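Local coordinates for protein beta-hexosaminidase (Neisseria gonorrhoeae, PDB 6JTJ) that probably cleaves the terminal beta-1,4-linked N-acetylglucosamine from peptide-linked peptidoglycan fragments during cell-wall recycling, at residues K93-E107 against L154-V166. Residues are numbered along the deposited sequence; the frame is centred on the assembly and turned at random.
With NAG (2-acetamido-2-deoxy-beta-D-glucopyranose), chain I.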
ATOM      1  N   LYS C  93       3.097  20.060  24.018  1.00 43.69           N
ATOM      2  CA  LYS C  93       4.385  20.680  24.295  1.00 47.70           C
ATOM      3  C   LYS C  93       4.488  21.155  25.745  1.00 51.94           C
ATOM      4  O   LYS C  93       5.565  21.123  26.337  1.00 51.36           O
ATOM      5  CB  LYS C  93       4.644  21.847  23.337  1.00 46.04           C
ATOM      6  CG  LYS C  93       4.726  21.424  21.876  1.00 49.46           C
ATOM      7  CD  LYS C  93       5.771  22.198  21.091  1.00 51.15           C
ATOM      8  CE  LYS C  93       6.116  21.504  19.767  1.00 53.00           C
ATOM      9  NZ  LYS C  93       7.113  20.382  19.884  1.00 49.51           N
ATOM     10  N   ALA C  94       3.362  21.583  26.313  1.00 54.18           N
ATOM     11  CA  ALA C  94       3.334  22.107  27.681  1.00 52.07           C
ATOM     12  C   ALA C  94       3.642  21.062  28.750  1.00 52.86           C
ATOM     13  O   ALA C  94       3.978  21.419  29.872  1.00 54.19           O
ATOM     14  CB  ALA C  94       1.983  22.755  27.961  1.00 52.84           C
ATOM     15  N   LEU C  95       3.517  19.778  28.421  1.00 52.06           N
ATOM     16  CA  LEU C  95       3.652  18.732  29.425  1.00 49.17           C
ATOM     17  C   LEU C  95       5.038  18.625  30.033  1.00 45.74           C
ATOM     18  O   LEU C  95       5.165  18.253  31.198  1.00 44.22           O
ATOM     19  CB  LEU C  95       3.269  17.367  28.848  1.00 52.98           C
ATOM     20  CG  LEU C  95       1.800  17.175  28.484  1.00 53.62           C
ATOM     21  CD1 LEU C  95       1.650  15.834  27.780  1.00 53.25           C
ATOM     22  CD2 LEU C  95       0.887  17.250  29.705  1.00 53.25           C
ATOM     23  N   ARG C  96       6.071  18.921  29.252  1.00 41.21           N
ATOM     24  CA  ARG C  96       7.434  18.651  29.688  1.00 39.02           C
ATOM     25  C   ARG C  96       8.438  19.350  28.815  1.00 38.59           C
ATOM     26  O   ARG C  96       8.088  19.908  27.785  1.00 43.49           O
ATOM     27  CB  ARG C  96       7.715  17.142  29.692  1.00 39.22           C
ATOM     28  CG  ARG C  96       7.403  16.451  28.364  1.00 39.83           C
ATOM     29  CD  ARG C  96       7.334  14.931  28.470  1.00 37.33           C
ATOM     30  NE  ARG C  96       8.650  14.306  28.402  1.00 33.65           N
ATOM     31  CZ  ARG C  96       8.856  12.994  28.452  1.00 34.06           C
ATOM     32  NH1 ARG C  96       7.825  12.149  28.575  1.00 33.13           N
ATOM     33  NH2 ARG C  96      10.102  12.517  28.396  1.00 31.91           N
ATOM     34  N   THR C  97       9.681  19.340  29.274  1.00 39.59           N
ATOM     35  CA  THR C  97      10.814  19.939  28.582  1.00 41.73           C
ATOM     36  C   THR C  97      12.002  18.985  28.675  1.00 39.12           C
ATOM     37  O   THR C  97      12.169  18.336  29.695  1.00 39.25           O
ATOM     38  CB  THR C  97      11.227  21.259  29.261  1.00 46.55           C
ATOM     39  OG1 THR C  97      10.071  22.076  29.403  1.00 52.78           O
ATOM     40  CG2 THR C  97      12.279  22.013  28.440  1.00 47.94           C
ATOM     41  N   PRO C  98      12.802  18.858  27.600  1.00 38.13           N
ATOM     42  CA  PRO C  98      12.569  19.370  26.249  1.00 36.95           C
ATOM     43  C   PRO C  98      11.210  18.911  25.710  1.00 35.66           C
ATOM     44  O   PRO C  98      10.749  17.807  26.030  1.00 32.38           O
ATOM     45  CB  PRO C  98      13.709  18.757  25.443  1.00 37.23           C
ATOM     46  CG  PRO C  98      14.789  18.522  26.438  1.00 38.37           C
ATOM     47  CD  PRO C  98      14.074  18.121  27.694  1.00 37.74           C
ATOM     48  N   GLU C  99      10.572  19.772  24.934  1.00 34.82           N
ATOM     49  CA  GLU C  99       9.219  19.528  24.493  1.00 36.83           C
ATOM     50  C   GLU C  99       9.190  18.301  23.591  1.00 36.74           C
ATOM     51  O   GLU C  99      10.106  18.069  22.797  1.00 32.68           O
ATOM     52  CB  GLU C  99       8.666  20.752  23.781  1.00 40.77           C
ATOM     53  CG  GLU C  99       8.616  21.985  24.687  1.00 43.79           C
ATOM     54  CD  GLU C  99       8.104  23.232  23.992  1.00 45.42           C
ATOM     55  OE1 GLU C  99       8.302  23.356  22.775  1.00 47.15           O
ATOM     56  OE2 GLU C  99       7.523  24.113  24.665  1.00 54.37           O
ATOM     57  N   LEU C 100       8.160  17.482  23.776  1.00 35.33           N
ATOM     58  CA  LEU C 100       7.965  16.305  22.945  1.00 34.74           C
ATOM     59  C   LEU C 100       7.973  16.720  21.471  1.00 31.71           C
ATOM     60  O   LEU C 100       7.316  17.679  21.101  1.00 30.36           O
ATOM     61  CB  LEU C 100       6.641  15.612  23.290  1.00 34.76           C
ATOM     62  CG  LEU C 100       6.546  14.926  24.662  1.00 34.62           C
ATOM     63  CD1 LEU C 100       5.134  14.408  24.886  1.00 34.71           C
ATOM     64  CD2 LEU C 100       7.551  13.797  24.819  1.00 33.55           C
ATOM     65  N   ILE C 101       8.742  15.996  20.659  1.00 29.05           N
ATOM     66  CA  ILE C 101       8.802  16.224  19.218  1.00 28.56           C
ATOM     67  C   ILE C 101       7.519  15.693  18.574  1.00 27.66           C
ATOM     68  O   ILE C 101       7.059  14.608  18.892  1.00 30.11           O
ATOM     69  CB  ILE C 101      10.035  15.522  18.600  1.00 27.70           C
ATOM     70  CG1 ILE C 101      11.321  16.216  19.052  1.00 28.45           C
ATOM     71  CG2 ILE C 101       9.957  15.491  17.082  1.00 28.93           C
ATOM     72  CD1 ILE C 101      11.525  17.618  18.528  1.00 28.79           C
ATOM     73  N   ILE C 102       6.929  16.481  17.693  1.00 27.30           N
ATOM     74  CA  ILE C 102       5.670  16.124  17.053  1.00 28.20           C
ATOM     75  C   ILE C 102       5.881  15.985  15.543  1.00 26.34           C
ATOM     76  O   ILE C 102       6.392  16.903  14.886  1.00 26.76           O
ATOM     77  CB  ILE C 102       4.580  17.190  17.330  1.00 30.53           C
ATOM     78  CG1 ILE C 102       4.421  17.402  18.847  1.00 32.71           C
ATOM     79  CG2 ILE C 102       3.260  16.777  16.697  1.00 30.80           C
ATOM     80  CD1 ILE C 102       3.414  18.471  19.232  1.00 35.76           C
ATOM     81  N   ALA C 103       5.480  14.844  15.003  1.00 25.75           N
ATOM     82  CA  ALA C 103       5.636  14.569  13.578  1.00 25.63           C
ATOM     83  C   ALA C 103       4.331  14.166  12.918  1.00 24.58           C
ATOM     84  O   ALA C 103       3.345  13.851  13.587  1.00 24.99           O
ATOM     85  CB  ALA C 103       6.676  13.483  13.367  1.00 25.12           C
ATOM     86  N   VAL C 104       4.336  14.231  11.588  1.00 25.78           N
ATOM     87  CA  VAL C 104       3.196  13.828  10.758  1.00 26.42           C
ATOM     88  C   VAL C 104       3.698  13.392   9.373  1.00 26.06           C
ATOM     89  O   VAL C 104       4.791  13.770   8.950  1.00 25.58           O
ATOM     90  CB  VAL C 104       2.182  14.982  10.613  1.00 26.92           C
ATOM     91  CG1 VAL C 104       2.737  16.090   9.722  1.00 27.04           C
ATOM     92  CG2 VAL C 104       0.847  14.490  10.082  1.00 27.17           C
ATOM     93  N   ASP C 105       2.913  12.562   8.704  1.00 26.83           N
ATOM     94  CA  ASP C 105       3.162  12.163   7.325  1.00 26.22           C
ATOM     95  C   ASP C 105       2.498  13.141   6.349  1.00 26.55           C
ATOM     96  O   ASP C 105       1.346  12.938   5.950  1.00 26.12           O
ATOM     97  CB  ASP C 105       2.624  10.739   7.069  1.00 26.72           C
ATOM     98  CG  ASP C 105       3.339   9.673   7.889  1.00 26.74           C
ATOM     99  OD1 ASP C 105       4.568   9.549   7.726  1.00 30.37           O
ATOM    100  OD2 ASP C 105       2.678   8.934   8.654  1.00 26.28           O
ATOM    101  N   HIS C 106       3.216  14.210   5.994  1.00 26.16           N
ATOM    102  CA  HIS C 106       2.840  15.051   4.857  1.00 25.84           C
ATOM    103  C   HIS C 106       3.868  14.873   3.770  1.00 25.85           C
ATOM    104  O   HIS C 106       4.930  15.492   3.800  1.00 27.95           O
ATOM    105  CB  HIS C 106       2.726  16.532   5.233  1.00 25.93           C
ATOM    106  CG  HIS C 106       1.362  16.927   5.707  1.00 24.97           C
ATOM    107  ND1 HIS C 106       0.860  18.198   5.553  1.00 24.96           N
ATOM    108  CD2 HIS C 106       0.399  16.219   6.333  1.00 24.62           C
ATOM    109  CE1 HIS C 106      -0.362  18.252   6.048  1.00 25.45           C
ATOM    110  NE2 HIS C 106      -0.663  17.066   6.536  1.00 25.85           N
ATOM    111  N   GLU C 107       3.548  14.002   2.823  1.00 23.73           N
ATOM    112  CA  GLU C 107       4.372  13.799   1.644  1.00 21.92           C
ATOM    113  C   GLU C 107       3.813  14.603   0.489  1.00 22.37           C
ATOM    114  O   GLU C 107       4.558  15.251  -0.240  1.00 20.88           O
ATOM    115  CB  GLU C 107       4.378  12.331   1.237  1.00 21.33           C
ATOM    116  CG  GLU C 107       5.091  11.410   2.206  1.00 20.75           C
ATOM    117  CD  GLU C 107       4.934   9.940   1.852  1.00 20.33           C
ATOM    118  OE1 GLU C 107       4.676   9.619   0.672  1.00 21.35           O
ATOM    119  OE2 GLU C 107       5.076   9.109   2.758  1.00 19.45           O
ATOM    120  N   LEU C 154       2.688  23.531   8.329  1.00 36.94           N
ATOM    121  CA  LEU C 154       2.705  22.635   9.478  1.00 37.52           C
ATOM    122  C   LEU C 154       3.383  23.300  10.662  1.00 34.90           C
ATOM    123  O   LEU C 154       2.939  23.144  11.798  1.00 31.84           O
ATOM    124  CB  LEU C 154       3.413  21.322   9.148  1.00 38.30           C
ATOM    125  CG  LEU C 154       2.683  20.343   8.243  1.00 39.24           C
ATOM    126  CD1 LEU C 154       3.657  19.255   7.820  1.00 40.73           C
ATOM    127  CD2 LEU C 154       1.479  19.742   8.948  1.00 39.90           C
ATOM    128  N   SER C 155       4.444  24.049  10.389  1.00 34.83           N
ATOM    129  CA  SER C 155       5.169  24.750  11.441  1.00 39.53           C
ATOM    130  C   SER C 155       4.264  25.736  12.194  1.00 39.60           C
ATOM    131  O   SER C 155       4.366  25.876  13.403  1.00 34.68           O
ATOM    132  CB  SER C 155       6.373  25.483  10.859  1.00 40.11           C
ATOM    133  OG  SER C 155       7.302  24.582  10.305  1.00 43.28           O
ATOM    134  N   ALA C 156       3.343  26.365  11.464  1.00 41.12           N
ATOM    135  CA  ALA C 156       2.359  27.271  12.064  1.00 39.46           C
ATOM    136  C   ALA C 156       1.469  26.593  13.072  1.00 42.35           C
ATOM    137  O   ALA C 156       0.864  27.280  13.898  1.00 42.01           O
ATOM    138  CB  ALA C 156       1.501  27.898  10.989  1.00 40.50           C
ATOM    139  N   CYS C 157       1.340  25.271  12.976  1.00 36.64           N
ATOM    140  CA  CYS C 157       0.448  24.562  13.846  1.00 36.80           C
ATOM    141  C   CYS C 157       1.179  23.879  14.971  1.00 37.06           C
ATOM    142  O   CYS C 157       0.565  23.169  15.746  1.00 39.02           O
ATOM    143  CB  CYS C 157      -0.353  23.559  13.042  1.00 39.00           C
ATOM    144  SG  CYS C 157      -1.396  24.336  11.775  1.00 43.95           S
ATOM    145  N   GLY C 158       2.487  24.088  15.076  1.00 36.88           N
ATOM    146  CA  GLY C 158       3.280  23.520  16.171  1.00 36.06           C
ATOM    147  C   GLY C 158       3.878  22.152  15.891  1.00 36.02           C
ATOM    148  O   GLY C 158       4.291  21.465  16.821  1.00 33.99           O
ATOM    149  N   ILE C 159       3.923  21.762  14.619  1.00 33.48           N
ATOM    150  CA  ILE C 159       4.473  20.477  14.203  1.00 32.22           C
ATOM    151  C   ILE C 159       5.970  20.666  14.016  1.00 31.18           C
ATOM    152  O   ILE C 159       6.399  21.699  13.533  1.00 33.08           O
ATOM    153  CB  ILE C 159       3.875  20.019  12.860  1.00 30.71           C
ATOM    154  CG1 ILE C 159       2.330  19.989  12.908  1.00 30.69           C
ATOM    155  CG2 ILE C 159       4.448  18.683  12.443  1.00 30.26           C
ATOM    156  CD1 ILE C 159       1.727  18.988  13.851  1.00 30.90           C
ATOM    157  N   ASP C 160       6.772  19.676  14.381  1.00 30.18           N
ATOM    158  CA  ASP C 160       8.228  19.807  14.203  1.00 30.31           C
ATOM    159  C   ASP C 160       8.728  19.349  12.837  1.00 29.35           C
ATOM    160  O   ASP C 160       9.601  19.978  12.250  1.00 27.75           O
ATOM    161  CB  ASP C 160       8.963  19.039  15.289  1.00 29.04           C
ATOM    162  CG  ASP C 160       8.795  19.673  16.645  1.00 29.02           C
ATOM    163  OD1 ASP C 160       9.345  20.774  16.852  1.00 31.78           O
ATOM    164  OD2 ASP C 160       8.133  19.064  17.502  1.00 26.57           O
ATOM    165  N   LEU C 161       8.166  18.245  12.352  1.00 29.34           N
ATOM    166  CA  LEU C 161       8.744  17.493  11.249  1.00 28.69           C
ATOM    167  C   LEU C 161       7.649  16.771  10.467  1.00 26.98           C
ATOM    168  O   LEU C 161       6.722  16.209  11.064  1.00 28.71           O
ATOM    169  CB  LEU C 161       9.682  16.462  11.856  1.00 32.06           C
ATOM    170  CG  LEU C 161      10.303  15.368  11.000  1.00 33.61           C
ATOM    171  CD1 LEU C 161      11.487  15.913  10.232  1.00 36.56           C
ATOM    172  CD2 LEU C 161      10.764  14.244  11.881  1.00 35.00           C
ATOM    173  N   SER C 162       7.768  16.779   9.145  1.00 24.95           N
ATOM    174  CA  SER C 162       7.030  15.841   8.291  1.00 24.92           C
ATOM    175  C   SER C 162       7.937  14.688   7.868  1.00 23.26           C
ATOM    176  O   SER C 162       9.116  14.891   7.578  1.00 20.71           O
ATOM    177  CB  SER C 162       6.507  16.535   7.043  1.00 24.48           C
ATOM    178  OG  SER C 162       5.865  15.604   6.185  1.00 26.19           O
ATOM    179  N   PHE C 163       7.391  13.475   7.867  1.00 24.13           N
ATOM    180  CA  PHE C 163       8.138  12.302   7.438  1.00 24.81           C
ATOM    181  C   PHE C 163       8.191  12.262   5.903  1.00 22.00           C
ATOM    182  O   PHE C 163       7.432  11.565   5.263  1.00 23.03           O
ATOM    183  CB  PHE C 163       7.536  11.001   8.028  1.00 28.10           C
ATOM    184  CG  PHE C 163       7.704  10.862   9.532  1.00 30.77           C
ATOM    185  CD1 PHE C 163       8.932  11.094  10.131  1.00 35.26           C
ATOM    186  CD2 PHE C 163       6.648  10.486  10.355  1.00 31.79           C
ATOM    187  CE1 PHE C 163       9.102  10.946  11.506  1.00 36.92           C
ATOM    188  CE2 PHE C 163       6.822  10.330  11.733  1.00 33.70           C
ATOM    189  CZ  PHE C 163       8.051  10.555  12.305  1.00 34.44           C
ATOM    190  N   THR C 164       9.119  13.032   5.350  1.00 21.19           N
ATOM    191  CA  THR C 164       9.282  13.186   3.927  1.00 20.68           C
ATOM    192  C   THR C 164      10.713  13.684   3.724  1.00 20.43           C
ATOM    193  O   THR C 164      11.274  14.360   4.606  1.00 21.53           O
ATOM    194  CB  THR C 164       8.205  14.144   3.382  1.00 20.90           C
ATOM    195  OG1 THR C 164       8.092  14.027   1.959  1.00 21.18           O
ATOM    196  CG2 THR C 164       8.494  15.597   3.770  1.00 21.75           C
ATOM    197  N   PRO C 165      11.331  13.363   2.576  1.00 21.11           N
ATOM    198  CA  PRO C 165      10.793  12.738   1.388  1.00 18.63           C
ATOM    199  C   PRO C 165      11.008  11.243   1.217  1.00 17.60           C
ATOM    200  O   PRO C 165      11.975  10.667   1.734  1.00 16.23           O
ATOM    201  CB  PRO C 165      11.568  13.419   0.292  1.00 19.51           C
ATOM    202  CG  PRO C 165      12.938  13.570   0.877  1.00 20.06           C
ATOM    203  CD  PRO C 165      12.689  13.892   2.328  1.00 21.15           C
ATOM    204  N   VAL C 166      10.135  10.661   0.400  1.00 16.43           N
ATOM    205  CA  VAL C 166      10.344   9.354  -0.182  1.00 16.99           C
ATOM    206  C   VAL C 166      11.510   9.405  -1.174  1.00 17.40           C
ATOM    207  O   VAL C 166      11.506  10.221  -2.092  1.00 19.88           O
ATOM    208  CB  VAL C 166       9.064   8.880  -0.893  1.00 17.17           C
ATOM    209  CG1 VAL C 166       9.312   7.605  -1.689  1.00 17.77           C
ATOM    210  CG2 VAL C 166       7.970   8.647   0.136  1.00 17.81           C
TER
HETATM  211  C1  NAG I 401       4.766   3.268   7.242  1.00 49.64           C
HETATM  212  C2  NAG I 401       4.838   3.990   5.889  1.00 48.63           C
HETATM  213  C3  NAG I 401       5.713   5.217   5.993  1.00 47.41           C
HETATM  214  C4  NAG I 401       5.290   6.090   7.173  1.00 47.08           C
HETATM  215  C5  NAG I 401       5.356   5.319   8.477  1.00 46.56           C
HETATM  216  C6  NAG I 401       4.755   6.132   9.628  1.00 46.47           C
HETATM  217  C7  NAG I 401       4.932   3.003   3.591  1.00 55.58           C
HETATM  218  C8  NAG I 401       3.714   3.766   3.277  1.00 55.02           C
HETATM  219  N2  NAG I 401       5.380   3.159   4.842  1.00 50.48           N
HETATM  220  O1  NAG I 401       3.610   2.454   7.308  1.00 48.37           O
HETATM  221  O3  NAG I 401       5.647   5.922   4.774  1.00 41.73           O
HETATM  222  O4  NAG I 401       6.070   7.255   7.261  1.00 39.15           O
HETATM  223  O5  NAG I 401       4.590   4.140   8.349  1.00 49.95           O
HETATM  224  O6  NAG I 401       3.374   6.408   9.455  1.00 41.56           O
HETATM  225  O7  NAG I 401       5.444   2.252   2.743  1.00 51.89           O
HETATM  226  O   HOH W   1       7.272  15.838   0.204  1.00 20.74           O
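Strands 101-108 and 161-162 run parallel, A103 paired with L161 and V104 with S162, as neighbouring strands of the (beta/alpha)-barrel of the family 3 N-terminal domain. A bond from D160 N to I102 O leads into the ladder, which continues with V104 N to L161 O and F163 N to V104 O (2.8 Å); CA-H...O contacts run from A103 CA to L161 O and from S162 CA to V104 O. Just ahead of strand 161-162, the carboxylate of D160 accepts a backbone N-H of the neighbouring strand: its OD2 takes I102 N on the anti lone pair, nearly straight at 165°, and K93 NZ on the syn lone pair, a 2.9 Å salt bridge. Bent at chi2 and chi4, the K93 chain also delivers NZ to L100 O, so one ammonium joins the residues that lead into the two strands. On the V104 and S162 face, L154 CD1 touches V104 CG1 (3.8 Å) while CD2 sits over one face of the H106 imidazole, offset toward its rim, in a CH-pi contact 4.0 Å from the centroid. On the other face, A103 CB meets F163 CZ, at 3.4 Å, obliquely to the ring. D105 OD1 lies near the plane of that ring at its edge and accepts from O4 of the bound N-acetylglucosamine; OD2 accepts from O6 and pairs with R113. E107, beside V166 CG2, spends its carboxylate on R180 and K210, both predicted substrate-binding residues. S162, its OG turned away from its own backbone N (chi1 176°), donates from OG to H106 O at 2.6 Å, from above the carbonyl plane.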